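Local coordinates for probable UbiX-like flavin prenyltransferase (Escherichia coli, PDB 1SBZ), which probably makes prenylated FMN, the cofactor of a phenolic acid decarboxylase, by transferring a dimethylallyl group to reduced FMN, at residues M1-G12 and F76-S87; P14-L23 and V162-L170. One frame throughout, in Å; residues are numbered along the deposited sequence.

In the fold
The chain opens with strand 2-7, runs through the FMN-binding loop at 8-11 and goes straight into helix 13-24. Contact 1 closes the first long loop: after 63 intervening residues, which include strands 30-35 and 60-62, residues 76-87 return to lie beside M1-G12 in the middle of the parallel sheet. Contact 2 closes a longer one, bringing the late helix 158-170 back onto helix 13-24. The segments alternate along the sequence, so the two loops cross. The contacts also touch: I84 packs on L15 and L19, and V5 on L23, tying the central strands to the helix pair on one face of the sheet.

Contact 1. Residues M1-G12 and F76-S87; sequences MKLIVGMTGATG and FRTDGMIVIPCS. With FMN (flavin mononucleotide), chain H.
Strands 2-7 and 80-83 run parallel, their axes 4.6 Å apart at closest and turned by 23°. I4 N donates to G80 O, I4 O accepts from I82 N, and G6 repeats the pattern with I82 O and I84 N. Before the ladder, D79 N meets K2 O at 2.7 Å. D79 returns the grip through its carboxylate, OD2 taking K2 N (2.9 Å) on one face of its plane and R77 NH1, in a salt bridge, on the opposite one. The lysine chain of K2 bends at chi3 (-145°), bringing NZ to R77 O at 3.1 Å and obliquely near the F76 ring, in an off-centre cation-pi contact; a water joins NZ to R77 NE. Along the sheet, I4 CB packs on M81 CG at 3.9 Å. P85, after a cis peptide bond, lies with CG 3.3 Å from A10 O. The loops after the two strands supply part of the FMN site: G9 N binds phosphate oxygen O1P, S87 OG binds O3P at 2.6 Å, and G9 O accepts from ribityl O2'. S87 OG also caps the next helix at T90 N. This is the switch-point crevice of a Rossmann-like flavoprotein sheet. Strand 30-35 flanks 2-7 and strand 116-121 flanks 80-86; M81 faces helix 102-112, while V5 and I84 face helix 13-24.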
loop_
_atom_site.group_PDB
_atom_site.type_symbol
_atom_site.label_atom_id
_atom_site.label_comp_id
_atom_site.label_asym_id
_atom_site.label_seq_id
_atom_site.Cartn_x
_atom_site.Cartn_y
_atom_site.Cartn_z
HETATM N N MSE D 1 -31.594 25.721 6.313
HETATM C CA MSE D 1 -30.956 24.472 5.794
HETATM C C MSE D 1 -31.269 24.241 4.317
HETATM O O MSE D 1 -32.435 24.108 3.933
HETATM C CB MSE D 1 -31.367 23.256 6.640
HETATM C CG MSE D 1 -31.117 21.895 5.986
HETATM SE SE MSE D 1 -30.697 20.435 7.219
HETATM C CE MSE D 1 -31.449 21.191 8.900
ATOM N N LYS D 2 -30.217 24.195 3.501
ATOM C CA LYS D 2 -30.355 23.916 2.072
ATOM C C LYS D 2 -29.755 22.553 1.752
ATOM O O LYS D 2 -28.569 22.326 1.976
ATOM C CB LYS D 2 -29.678 24.992 1.219
ATOM C CG LYS D 2 -30.235 26.396 1.364
ATOM C CD LYS D 2 -29.590 27.302 0.322
ATOM C CE LYS D 2 -29.381 28.719 0.845
ATOM N NZ LYS D 2 -28.192 29.366 0.191
ATOM N N LEU D 3 -30.585 21.651 1.236
ATOM C CA LEU D 3 -30.142 20.298 0.892
ATOM C C LEU D 3 -30.275 20.032 -0.590
ATOM O O LEU D 3 -31.297 20.367 -1.201
ATOM C CB LEU D 3 -30.943 19.240 1.656
ATOM C CG LEU D 3 -30.810 19.160 3.175
ATOM C CD1 LEU D 3 -31.726 18.061 3.727
ATOM C CD2 LEU D 3 -29.365 18.906 3.568
ATOM N N ILE D 4 -29.233 19.433 -1.162
ATOM C CA ILE D 4 -29.300 18.917 -2.514
ATOM C C ILE D 4 -29.730 17.449 -2.470
ATOM O O ILE D 4 -29.231 16.661 -1.658
ATOM C CB ILE D 4 -27.946 19.066 -3.246
ATOM C CG1 ILE D 4 -27.448 20.516 -3.185
ATOM C CG2 ILE D 4 -28.064 18.590 -4.693
ATOM C CD1 ILE D 4 -25.982 20.691 -3.577
ATOM N N VAL D 5 -30.665 17.101 -3.347
ATOM C CA VAL D 5 -31.175 15.744 -3.465
ATOM C C VAL D 5 -30.933 15.294 -4.896
ATOM O O VAL D 5 -31.553 15.797 -5.836
ATOM C CB VAL D 5 -32.681 15.651 -3.081
ATOM C CG1 VAL D 5 -33.215 14.234 -3.267
ATOM C CG2 VAL D 5 -32.906 16.103 -1.636
ATOM N N GLY D 6 -29.984 14.379 -5.065
ATOM C CA GLY D 6 -29.734 13.782 -6.367
ATOM C C GLY D 6 -30.522 12.491 -6.444
ATOM O O GLY D 6 -30.608 11.759 -5.462
HETATM N N MSE D 7 -31.121 12.218 -7.595
HETATM C CA MSE D 7 -31.755 10.925 -7.814
HETATM C C MSE D 7 -31.146 10.280 -9.021
HETATM O O MSE D 7 -30.804 10.943 -9.996
HETATM C CB MSE D 7 -33.269 11.041 -7.962
HETATM C CG MSE D 7 -33.988 11.381 -6.671
HETATM SE SE MSE D 7 -35.924 11.174 -6.832
HETATM C CE MSE D 7 -36.056 9.257 -7.201
ATOM N N THR D 8 -31.059 8.963 -8.965
ATOM C CA THR D 8 -30.238 8.218 -9.885
ATOM C C THR D 8 -30.927 6.899 -10.284
ATOM O O THR D 8 -31.804 6.425 -9.570
ATOM C CB THR D 8 -28.873 8.059 -9.185
ATOM O OG1 THR D 8 -27.950 9.018 -9.727
ATOM C CG2 THR D 8 -28.261 6.769 -9.428
ATOM N N GLY D 9 -30.532 6.327 -11.421
ATOM C CA GLY D 9 -31.252 5.208 -12.036
ATOM C C GLY D 9 -31.025 3.825 -11.447
ATOM O O GLY D 9 -30.932 2.846 -12.179
ATOM N N ALA D 10 -30.931 3.737 -10.128
ATOM C CA ALA D 10 -30.966 2.447 -9.455
ATOM C C ALA D 10 -32.406 2.158 -9.055
ATOM O O ALA D 10 -33.188 3.078 -8.787
ATOM C CB ALA D 10 -30.058 2.443 -8.234
ATOM N N THR D 11 -32.771 0.882 -9.018
ATOM C CA THR D 11 -34.102 0.545 -8.557
ATOM C C THR D 11 -34.232 1.063 -7.118
ATOM O O THR D 11 -33.283 1.011 -6.343
ATOM C CB THR D 11 -34.400 -0.966 -8.732
ATOM O OG1 THR D 11 -35.695 -1.262 -8.199
ATOM C CG2 THR D 11 -33.449 -1.841 -7.910
ATOM N N GLY D 12 -35.380 1.637 -6.790
ATOM C CA GLY D 12 -35.542 2.286 -5.502
ATOM C C GLY D 12 -35.939 3.742 -5.607
ATOM O O GLY D 12 -35.690 4.524 -4.682
ATOM N N PHE D 76 -22.042 29.129 -3.510
ATOM C CA PHE D 76 -23.465 28.975 -3.204
ATOM C C PHE D 76 -23.633 27.949 -2.082
ATOM O O PHE D 76 -23.537 26.735 -2.314
ATOM C CB PHE D 76 -24.248 28.561 -4.456
ATOM C CG PHE D 76 -25.718 28.360 -4.217
ATOM C CD1 PHE D 76 -26.580 29.454 -4.134
ATOM C CD2 PHE D 76 -26.246 27.079 -4.088
ATOM C CE1 PHE D 76 -27.948 29.275 -3.915
ATOM C CE2 PHE D 76 -27.609 26.889 -3.868
ATOM C CZ PHE D 76 -28.464 27.989 -3.783
ATOM N N ARG D 77 -23.883 28.450 -0.873
ATOM C CA ARG D 77 -23.902 27.637 0.338
ATOM C C ARG D 77 -25.073 26.651 0.412
ATOM O O ARG D 77 -26.230 27.018 0.188
ATOM C CB ARG D 77 -23.903 28.539 1.575
ATOM C CG ARG D 77 -23.686 27.792 2.889
ATOM C CD ARG D 77 -24.354 28.427 4.118
ATOM N NE ARG D 77 -25.819 28.506 4.011
ATOM C CZ ARG D 77 -26.665 27.489 4.204
ATOM N NH1 ARG D 77 -26.217 26.277 4.503
ATOM N NH2 ARG D 77 -27.976 27.684 4.089
ATOM N N THR D 78 -24.745 25.395 0.713
ATOM C CA THR D 78 -25.725 24.379 1.081
ATOM C C THR D 78 -25.217 23.646 2.315
ATOM O O THR D 78 -24.046 23.759 2.681
ATOM C CB THR D 78 -25.946 23.348 -0.050
ATOM O OG1 THR D 78 -24.778 22.530 -0.185
ATOM C CG2 THR D 78 -26.105 24.019 -1.418
ATOM N N ASP D 79 -26.097 22.876 2.942
ATOM C CA ASP D 79 -25.731 22.106 4.117
ATOM C C ASP D 79 -25.330 20.683 3.765
ATOM O O ASP D 79 -24.915 19.924 4.632
ATOM C CB ASP D 79 -26.870 22.113 5.135
ATOM C CG ASP D 79 -27.146 23.496 5.660
ATOM O OD1 ASP D 79 -26.665 23.818 6.767
ATOM O OD2 ASP D 79 -27.795 24.342 5.016
ATOM N N GLY D 80 -25.448 20.327 2.491
ATOM C CA GLY D 80 -25.037 19.002 2.041
ATOM C C GLY D 80 -25.887 18.452 0.923
ATOM O O GLY D 80 -26.660 19.183 0.301
HETATM N N MSE D 81 -25.751 17.148 0.692
HETATM C CA MSE D 81 -26.347 16.479 -0.456
HETATM C C MSE D 81 -26.666 15.026 -0.119
HETATM O O MSE D 81 -25.905 14.372 0.584
HETATM C CB MSE D 81 -25.391 16.544 -1.654
HETATM C CG MSE D 81 -25.855 15.814 -2.918
HETATM SE SE MSE D 81 -24.731 16.250 -4.451
HETATM C CE MSE D 81 -25.694 15.295 -5.809
ATOM N N ILE D 82 -27.802 14.544 -0.615
ATOM C CA ILE D 82 -28.177 13.135 -0.530
ATOM C C ILE D 82 -28.376 12.619 -1.947
ATOM O O ILE D 82 -29.046 13.259 -2.749
ATOM C CB ILE D 82 -29.494 12.947 0.283
ATOM C CG1 ILE D 82 -29.385 13.604 1.657
ATOM C CG2 ILE D 82 -29.832 11.455 0.440
ATOM C CD1 ILE D 82 -30.713 13.831 2.361
ATOM N N VAL D 83 -27.796 11.470 -2.263
ATOM C CA VAL D 83 -28.092 10.814 -3.539
ATOM C C VAL D 83 -28.882 9.549 -3.225
ATOM O O VAL D 83 -28.360 8.633 -2.580
ATOM C CB VAL D 83 -26.813 10.488 -4.346
ATOM C CG1 VAL D 83 -27.170 9.968 -5.737
ATOM C CG2 VAL D 83 -25.900 11.724 -4.446
ATOM N N ILE D 84 -30.137 9.510 -3.679
ATOM C CA ILE D 84 -31.091 8.476 -3.264
ATOM C C ILE D 84 -32.110 8.079 -4.353
ATOM O O ILE D 84 -32.929 8.906 -4.770
ATOM C CB ILE D 84 -31.812 8.925 -1.954
ATOM C CG1 ILE D 84 -32.779 7.846 -1.462
ATOM C CG2 ILE D 84 -32.490 10.314 -2.132
ATOM C CD1 ILE D 84 -33.375 8.147 -0.089
ATOM N N PRO D 85 -32.045 6.834 -4.843
ATOM C CA PRO D 85 -30.946 5.911 -4.546
ATOM C C PRO D 85 -29.736 6.312 -5.372
ATOM O O PRO D 85 -29.869 7.106 -6.315
ATOM C CB PRO D 85 -31.474 4.570 -5.059
ATOM C CG PRO D 85 -32.377 4.956 -6.205
ATOM C CD PRO D 85 -33.033 6.242 -5.763
ATOM N N CYS D 86 -28.574 5.771 -5.022
ATOM C CA CYS D 86 -27.348 6.037 -5.764
ATOM C C CYS D 86 -26.932 4.773 -6.516
ATOM O O CYS D 86 -26.716 3.709 -5.919
ATOM C CB CYS D 86 -26.238 6.523 -4.820
ATOM S SG CYS D 86 -24.663 6.894 -5.635
ATOM N N SER D 87 -26.851 4.885 -7.833
ATOM C CA SER D 87 -26.443 3.776 -8.675
ATOM C C SER D 87 -24.931 3.595 -8.568
ATOM O O SER D 87 -24.218 4.488 -8.091
ATOM C CB SER D 87 -26.813 4.076 -10.124
ATOM O OG SER D 87 -25.968 5.098 -10.625
HETATM N N1 FMN H . -27.820 0.280 -11.540
HETATM C C2 FMN H . -27.307 0.048 -10.285
HETATM O O2 FMN H . -26.139 0.355 -10.076
HETATM N N3 FMN H . -28.096 -0.518 -9.302
HETATM C C4 FMN H . -29.416 -0.848 -9.583
HETATM O O4 FMN H . -30.173 -1.107 -8.643
HETATM C C4A FMN H . -29.937 -0.606 -10.868
HETATM N N5 FMN H . -31.249 -0.916 -11.189
HETATM C C5A FMN H . -31.742 -0.661 -12.465
HETATM C C6 FMN H . -33.068 -0.970 -12.783
HETATM C C7 FMN H . -33.573 -0.713 -14.066
HETATM C C7M FMN H . -35.069 -0.706 -14.253
HETATM C C8 FMN H . -32.741 -0.142 -15.037
HETATM C C8M FMN H . -33.295 0.391 -16.337
HETATM C C9 FMN H . -31.423 0.164 -14.715
HETATM C C9A FMN H . -30.918 -0.089 -13.433
HETATM N N10 FMN H . -29.596 0.218 -13.122
HETATM C C10 FMN H . -29.118 -0.042 -11.848
HETATM C "C1'" FMN H . -28.631 0.575 -14.220
HETATM C "C2'" FMN H . -28.412 2.085 -14.240
HETATM O "O2'" FMN H . -29.656 2.736 -14.396
HETATM C "C3'" FMN H . -27.413 2.514 -15.321
HETATM O "O3'" FMN H . -26.105 2.107 -14.944
HETATM C "C4'" FMN H . -27.438 4.018 -15.617
HETATM O "O4'" FMN H . -26.397 4.375 -16.507
HETATM C "C5'" FMN H . -27.296 4.873 -14.362
HETATM O "O5'" FMN H . -27.099 6.230 -14.725
HETATM P P FMN H . -27.347 7.368 -13.612
HETATM O O1P FMN H . -28.839 7.434 -13.358
HETATM O O2P FMN H . -26.812 8.654 -14.167
HETATM O O3P FMN H . -26.611 6.989 -12.341
HETATM O O HOH W 1 -27.537 30.427 3.014
#

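Contact 2. Residues P14-L23 and V162-L170; sequences PLGVALLQAL and VHHVVARVL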
loop_
_atom_site.group_PDB
_atom_site.type_symbol
_atom_site.label_atom_id
_atom_site.label_comp_id
_atom_site.label_asym_id
_atom_site.label_seq_id
_atom_site.Cartn_x
_atom_site.Cartn_y
_atom_site.Cartn_z
ATOM N N PRO D 14 -38.940 4.899 -5.290
ATOM C CA PRO D 14 -39.836 5.173 -4.159
ATOM C C PRO D 14 -39.131 5.729 -2.921
ATOM O O PRO D 14 -39.743 6.489 -2.171
ATOM C CB PRO D 14 -40.434 3.797 -3.847
ATOM C CG PRO D 14 -40.415 3.098 -5.145
ATOM C CD PRO D 14 -39.130 3.523 -5.791
ATOM N N LEU D 15 -37.866 5.349 -2.717
ATOM C CA LEU D 15 -37.029 5.896 -1.638
ATOM C C LEU D 15 -36.794 7.393 -1.827
ATOM O O LEU D 15 -36.872 8.161 -0.872
ATOM C CB LEU D 15 -35.676 5.174 -1.575
ATOM C CG LEU D 15 -35.655 3.667 -1.300
ATOM C CD1 LEU D 15 -34.348 3.045 -1.767
ATOM C CD2 LEU D 15 -35.905 3.383 0.189
ATOM N N GLY D 16 -36.496 7.799 -3.064
ATOM C CA GLY D 16 -36.262 9.209 -3.385
ATOM C C GLY D 16 -37.509 10.055 -3.222
ATOM O O GLY D 16 -37.473 11.123 -2.600
ATOM N N VAL D 17 -38.616 9.579 -3.783
ATOM C CA VAL D 17 -39.907 10.272 -3.683
ATOM C C VAL D 17 -40.341 10.456 -2.227
ATOM O O VAL D 17 -40.780 11.541 -1.845
ATOM C CB VAL D 17 -41.018 9.546 -4.483
ATOM C CG1 VAL D 17 -42.349 10.308 -4.395
ATOM C CG2 VAL D 17 -40.599 9.369 -5.938
ATOM N N ALA D 18 -40.196 9.402 -1.421
ATOM C CA ALA D 18 -40.576 9.454 -0.016
ATOM C C ALA D 18 -39.717 10.435 0.787
ATOM O O ALA D 18 -40.232 11.152 1.644
ATOM C CB ALA D 18 -40.529 8.074 0.603
ATOM N N LEU D 19 -38.414 10.458 0.511
ATOM C CA LEU D 19 -37.520 11.410 1.168
ATOM C C LEU D 19 -37.874 12.849 0.786
ATOM O O LEU D 19 -37.870 13.742 1.643
ATOM C CB LEU D 19 -36.051 11.091 0.865
ATOM C CG LEU D 19 -34.974 12.057 1.379
ATOM C CD1 LEU D 19 -33.840 11.292 2.037
ATOM C CD2 LEU D 19 -34.457 12.924 0.241
ATOM N N LEU D 20 -38.179 13.060 -0.496
ATOM C CA LEU D 20 -38.605 14.370 -0.985
ATOM C C LEU D 20 -39.940 14.799 -0.390
ATOM O O LEU D 20 -40.130 15.979 -0.088
ATOM C CB LEU D 20 -38.687 14.391 -2.516
ATOM C CG LEU D 20 -37.398 14.547 -3.320
ATOM C CD1 LEU D 20 -37.687 14.291 -4.787
ATOM C CD2 LEU D 20 -36.785 15.926 -3.128
ATOM N N GLN D 21 -40.859 13.847 -0.231
ATOM C CA GLN D 21 -42.138 14.102 0.434
ATOM C C GLN D 21 -41.939 14.544 1.886
ATOM O O GLN D 21 -42.519 15.541 2.318
ATOM C CB GLN D 21 -43.028 12.859 0.389
ATOM C CG GLN D 21 -43.744 12.642 -0.940
ATOM C CD GLN D 21 -44.311 11.240 -1.085
ATOM O OE1 GLN D 21 -43.956 10.333 -0.328
ATOM N NE2 GLN D 21 -45.189 11.060 -2.063
ATOM N N ALA D 22 -41.122 13.798 2.630
ATOM C CA ALA D 22 -40.822 14.110 4.031
ATOM C C ALA D 22 -40.136 15.469 4.192
ATOM O O ALA D 22 -40.384 16.184 5.164
ATOM C CB ALA D 22 -39.971 13.007 4.654
ATOM N N LEU D 23 -39.276 15.812 3.233
ATOM C CA LEU D 23 -38.599 17.108 3.215
ATOM C C LEU D 23 -39.573 18.262 2.967
ATOM O O LEU D 23 -39.429 19.339 3.559
ATOM C CB LEU D 23 -37.473 17.113 2.175
ATOM C CG LEU D 23 -36.011 16.877 2.588
ATOM C CD1 LEU D 23 -35.840 15.905 3.740
ATOM C CD2 LEU D 23 -35.193 16.418 1.393
ATOM N N VAL D 162 -39.625 1.506 3.310
ATOM C CA VAL D 162 -39.209 2.768 2.693
ATOM C C VAL D 162 -39.081 3.883 3.737
ATOM O O VAL D 162 -38.075 4.593 3.774
ATOM C CB VAL D 162 -40.172 3.193 1.554
ATOM C CG1 VAL D 162 -39.886 4.621 1.088
ATOM C CG2 VAL D 162 -40.077 2.227 0.381
ATOM N N HIS D 163 -40.090 4.014 4.594
ATOM C CA HIS D 163 -40.126 5.090 5.579
ATOM C C HIS D 163 -39.072 4.952 6.663
ATOM O O HIS D 163 -38.575 5.955 7.182
ATOM C CB HIS D 163 -41.527 5.246 6.175
ATOM C CG HIS D 163 -42.495 5.886 5.229
ATOM N ND1 HIS D 163 -42.481 7.237 4.956
ATOM C CD2 HIS D 163 -43.479 5.356 4.461
ATOM C CE1 HIS D 163 -43.424 7.513 4.071
ATOM N NE2 HIS D 163 -44.042 6.389 3.753
ATOM N N HIS D 164 -38.728 3.713 6.996
ATOM C CA HIS D 164 -37.673 3.464 7.957
ATOM C C HIS D 164 -36.318 3.857 7.376
ATOM O O HIS D 164 -35.505 4.465 8.062
ATOM C CB HIS D 164 -37.667 2.002 8.394
ATOM C CG HIS D 164 -36.689 1.716 9.489
ATOM N ND1 HIS D 164 -36.942 2.020 10.810
ATOM C CD2 HIS D 164 -35.444 1.185 9.457
ATOM C CE1 HIS D 164 -35.901 1.672 11.546
ATOM N NE2 HIS D 164 -34.978 1.161 10.750
ATOM N N VAL D 165 -36.084 3.496 6.113
ATOM C CA VAL D 165 -34.853 3.857 5.416
ATOM C C VAL D 165 -34.732 5.374 5.362
ATOM O O VAL D 165 -33.703 5.928 5.738
ATOM C CB VAL D 165 -34.790 3.251 3.981
ATOM C CG1 VAL D 165 -33.622 3.824 3.195
ATOM C CG2 VAL D 165 -34.695 1.725 4.040
ATOM N N VAL D 166 -35.798 6.035 4.915
ATOM C CA VAL D 166 -35.846 7.491 4.817
ATOM C C VAL D 166 -35.521 8.163 6.157
ATOM O O VAL D 166 -34.702 9.078 6.204
ATOM C CB VAL D 166 -37.214 7.987 4.278
ATOM C CG1 VAL D 166 -37.383 9.487 4.513
ATOM C CG2 VAL D 166 -37.363 7.656 2.796
ATOM N N ALA D 167 -36.156 7.704 7.235
ATOM C CA ALA D 167 -35.874 8.217 8.586
ATOM C C ALA D 167 -34.394 8.110 8.969
ATOM O O ALA D 167 -33.828 9.039 9.542
ATOM C CB ALA D 167 -36.737 7.510 9.622
ATOM N N ARG D 168 -33.783 6.976 8.639
ATOM C CA ARG D 168 -32.392 6.704 8.994
ATOM C C ARG D 168 -31.409 7.478 8.116
ATOM O O ARG D 168 -30.297 7.786 8.552
ATOM C CB ARG D 168 -32.109 5.199 8.947
ATOM C CG ARG D 168 -33.006 4.349 9.873
ATOM C CD ARG D 168 -32.386 3.936 11.226
ATOM N NE ARG D 168 -31.545 4.997 11.769
ATOM C CZ ARG D 168 -30.252 4.885 12.055
ATOM N NH1 ARG D 168 -29.607 3.735 11.910
ATOM N NH2 ARG D 168 -29.610 5.943 12.519
ATOM N N VAL D 169 -31.823 7.785 6.884
ATOM C CA VAL D 169 -31.077 8.698 6.017
ATOM C C VAL D 169 -31.128 10.123 6.595
ATOM O O VAL D 169 -30.089 10.770 6.740
ATOM C CB VAL D 169 -31.584 8.664 4.542
ATOM C CG1 VAL D 169 -30.863 9.706 3.688
ATOM C CG2 VAL D 169 -31.389 7.280 3.934
ATOM N N LEU D 170 -32.332 10.584 6.944
ATOM C CA LEU D 170 -32.545 11.909 7.552
ATOM C C LEU D 170 -31.771 12.135 8.852
ATOM O O LEU D 170 -31.309 13.250 9.105
ATOM C CB LEU D 170 -34.034 12.151 7.799
ATOM C CG LEU D 170 -34.873 12.913 6.766
ATOM C CD1 LEU D 170 -34.264 12.910 5.370
ATOM C CD2 LEU D 170 -36.293 12.360 6.752
#
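V166 sits as a knob in the hole formed by L15, A18, L19 and A22 where helices 14-23 and 162-170 meet. Its two methyls divide the work. CG2 comes to 3.7 Å from L15 O and close to L19 N, lying against the backbone of the partner helix, while CG1 reaches L19 CA at 3.9 Å. With chi1 at 166°, CG1 stands anti to the backbone N and CG2 anti to the carbonyl carbon, which puts both methyls against the L19 backbone. One turn earlier V162 CG1 presses on A18 CB at 3.5 Å and also comes near P14 O; the small methyl of A18 thus meets both V162 and V166. Alongside, L15 CD2 meets V165 CG1 at 3.8 Å, the two side chains crossing at a slant. Toward the C-terminal end of helix 162-170, L19 CD1 touches L170 CD1 at 3.7 Å and V169 CG1 as well, crossing the valine at about a right angle. L170 CD1 also meets L23 CD1, and its other methyl, CD2, looks to A22 CB.

The helix axes come within 9.4 Å and cross at -60°, and the side chains that meet are all apolar. In this Rossmann-like alpha/beta fold both helices lie on the same face of the parallel sheet, the first following strand 2-7 and the second coming last among the helices. Beneath, L19 also rests on V5 and I82, and V169 on I82. Further out, P14 and V162 both pack on F151 of a second subunit.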